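Local atomic coordinates of dnab-like replicative helicase (Bacillus phage SPP1, PDB entry 3BH0), a protein that probably unwinds duplex DNA at the phage replication fork as a DnaB-family 5'-3' helicase powered by ATP hydrolysis, this chain being its ATPase domain. Residues 116-121 with 302-307. Sequence-based numbering, arbitrary orientation.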
loop_
_atom_site.group_PDB
_atom_site.type_symbol
_atom_site.label_atom_id
_atom_site.label_comp_id
_atom_site.label_asym_id
_atom_site.label_seq_id
_atom_site.Cartn_x
_atom_site.Cartn_y
_atom_site.Cartn_z
ATOM N N ILE A 116 4.155 -1.704 15.902
ATOM C CA ILE A 116 4.481 -2.473 17.109
ATOM C C ILE A 116 3.451 -3.574 17.396
ATOM O O ILE A 116 3.798 -4.747 17.485
ATOM C CB ILE A 116 4.624 -1.546 18.341
ATOM C CG1 ILE A 116 5.914 -0.724 18.251
ATOM C CG2 ILE A 116 4.602 -2.360 19.646
ATOM C CD1 ILE A 116 5.875 0.569 19.038
ATOM N N VAL A 117 2.189 -3.188 17.529
ATOM C CA VAL A 117 1.103 -4.133 17.750
ATOM C C VAL A 117 1.157 -5.314 16.778
ATOM O O VAL A 117 1.049 -6.465 17.200
ATOM C CB VAL A 117 -0.272 -3.417 17.691
ATOM C CG1 VAL A 117 -1.416 -4.406 17.503
ATOM C CG2 VAL A 117 -0.482 -2.571 18.943
ATOM N N THR A 118 1.340 -5.032 15.487
ATOM C CA THR A 118 1.396 -6.091 14.473
ATOM C C THR A 118 2.654 -6.970 14.571
ATOM O O THR A 118 2.564 -8.206 14.489
ATOM C CB THR A 118 1.249 -5.544 13.027
ATOM O OG1 THR A 118 0.190 -4.578 12.977
ATOM C CG2 THR A 118 0.942 -6.682 12.063
ATOM N N ALA A 119 3.813 -6.337 14.743
ATOM C CA ALA A 119 5.090 -7.056 14.762
ATOM C C ALA A 119 5.191 -8.014 15.955
ATOM O O ALA A 119 5.503 -9.196 15.785
ATOM C CB ALA A 119 6.265 -6.078 14.753
ATOM N N GLY A 120 4.901 -7.505 17.151
ATOM C CA GLY A 120 5.077 -8.275 18.374
ATOM C C GLY A 120 3.905 -9.130 18.821
ATOM O O GLY A 120 3.973 -9.740 19.889
ATOM N N SER A 121 2.847 -9.200 18.013
ATOM C CA SER A 121 1.587 -9.828 18.430
ATOM C C SER A 121 1.153 -9.385 19.836
ATOM O O SER A 121 0.898 -10.212 20.723
ATOM C CB SER A 121 1.649 -11.360 18.327
ATOM O OG SER A 121 1.046 -11.824 17.131
ATOM N N TYR A 302 -4.774 -7.875 15.772
ATOM C CA TYR A 302 -3.366 -7.518 15.600
ATOM C C TYR A 302 -3.084 -6.715 14.322
ATOM O O TYR A 302 -1.962 -6.257 14.108
ATOM C CB TYR A 302 -2.473 -8.764 15.665
ATOM C CG TYR A 302 -2.548 -9.539 16.965
ATOM C CD1 TYR A 302 -2.396 -8.902 18.204
ATOM C CD2 TYR A 302 -2.736 -10.921 16.955
ATOM C CE1 TYR A 302 -2.452 -9.625 19.405
ATOM C CE2 TYR A 302 -2.796 -11.655 18.142
ATOM C CZ TYR A 302 -2.650 -11.006 19.363
ATOM O OH TYR A 302 -2.701 -11.754 20.530
ATOM N N GLY A 303 -4.107 -6.553 13.486
ATOM C CA GLY A 303 -3.962 -5.888 12.198
ATOM C C GLY A 303 -2.992 -6.645 11.317
ATOM O O GLY A 303 -2.232 -6.045 10.547
ATOM N N ASN A 304 -3.022 -7.969 11.448
ATOM C CA ASN A 304 -2.161 -8.852 10.682
ATOM C C ASN A 304 -2.920 -9.666 9.646
ATOM O O ASN A 304 -4.124 -9.870 9.765
ATOM C CB ASN A 304 -1.418 -9.792 11.613
ATOM C CG ASN A 304 -0.048 -10.130 11.107
ATOM O OD1 ASN A 304 0.166 -10.269 9.902
ATOM N ND2 ASN A 304 0.901 -10.260 12.029
ATOM N N PHE A 305 -2.196 -10.116 8.625
ATOM C CA PHE A 305 -2.770 -10.878 7.527
ATOM C C PHE A 305 -1.946 -12.142 7.293
ATOM O O PHE A 305 -0.698 -12.113 7.318
ATOM C CB PHE A 305 -2.814 -10.046 6.252
ATOM C CG PHE A 305 -3.693 -8.833 6.348
ATOM C CD1 PHE A 305 -4.939 -8.820 5.734
ATOM C CD2 PHE A 305 -3.274 -7.699 7.046
ATOM C CE1 PHE A 305 -5.757 -7.691 5.819
ATOM C CE2 PHE A 305 -4.080 -6.592 7.137
ATOM C CZ PHE A 305 -5.318 -6.579 6.520
ATOM N N VAL A 306 -2.659 -13.244 7.075
ATOM C CA VAL A 306 -2.051 -14.546 6.906
ATOM C C VAL A 306 -2.315 -15.026 5.497
ATOM O O VAL A 306 -3.462 -15.087 5.052
ATOM C CB VAL A 306 -2.613 -15.561 7.912
ATOM C CG1 VAL A 306 -1.929 -16.925 7.766
ATOM C CG2 VAL A 306 -2.457 -15.030 9.320
ATOM N N ASN A 307 -1.229 -15.349 4.801
ATOM C CA ASN A 307 -1.288 -15.979 3.496
ATOM C C ASN A 307 -2.041 -17.285 3.532
ATOM O O ASN A 307 -1.879 -18.085 4.447
ATOM C CB ASN A 307 0.121 -16.223 2.976
ATOM C CG ASN A 307 0.748 -14.976 2.433
ATOM O OD1 ASN A 307 0.312 -14.445 1.404
ATOM N ND2 ASN A 307 1.768 -14.483 3.122
HETATM O O HOH W 1 -0.681 -3.742 9.946
#
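In Thr118 a chi1 of -44° sets CG2 anti to the backbone N and OG1 beside it, which places the hydroxyl at Tyr302 O and the methyl against two carbonyl oxygens, Tyr302 O and Gly303 O. In Tyr302 a chi1 of -60° puts CG anti to the carbonyl carbon, and the ring turns a face to Ser121, just past the end of the helix. Thr118 OG1 lies 3.0 Å from Tyr302 O and also hydrogen-bonds Arg114 O, one helical turn back. Tyr302 O also takes a CA-H...O contact from Thr118 CA at 3.4 Å; Val117 CG1 packs on that same oxygen. A water donates to Thr118 OG1 and to Gly303 O, the latter at 2.8 Å, and so bridges helix and turn. Helix 108-119 closes in a Schellman motif with Ser121 at positive phi. The chain opposite forms a G1 beta bulge, Gly303 and Asn304 both facing Ile299, as it turns into 304-307, an outermost strand of the large mixed sheet in this P-loop NTPase domain. Across this junction Ser121 OG sits over one face of the Tyr302 ring, 3.9 Å above the plane and offset toward the rim. Ser121 C comes within 3.6 Å of Tyr302 CE1, and Ser121 O has a hydrogen bond from Lys141 NZ. Within the bulge, the Asn304 amide lies against the Thr118 methyl, Asn304 ND2 to Thr118 CG2 3.6 Å. Its other end, OD1, accepts the N-H of Phe305 on a lone pair in the carbonyl plane, a bent bond of 131° at the hydrogen, and also bonds Lys87 NZ of helix 81-93, two partners that limit rotation of the amide.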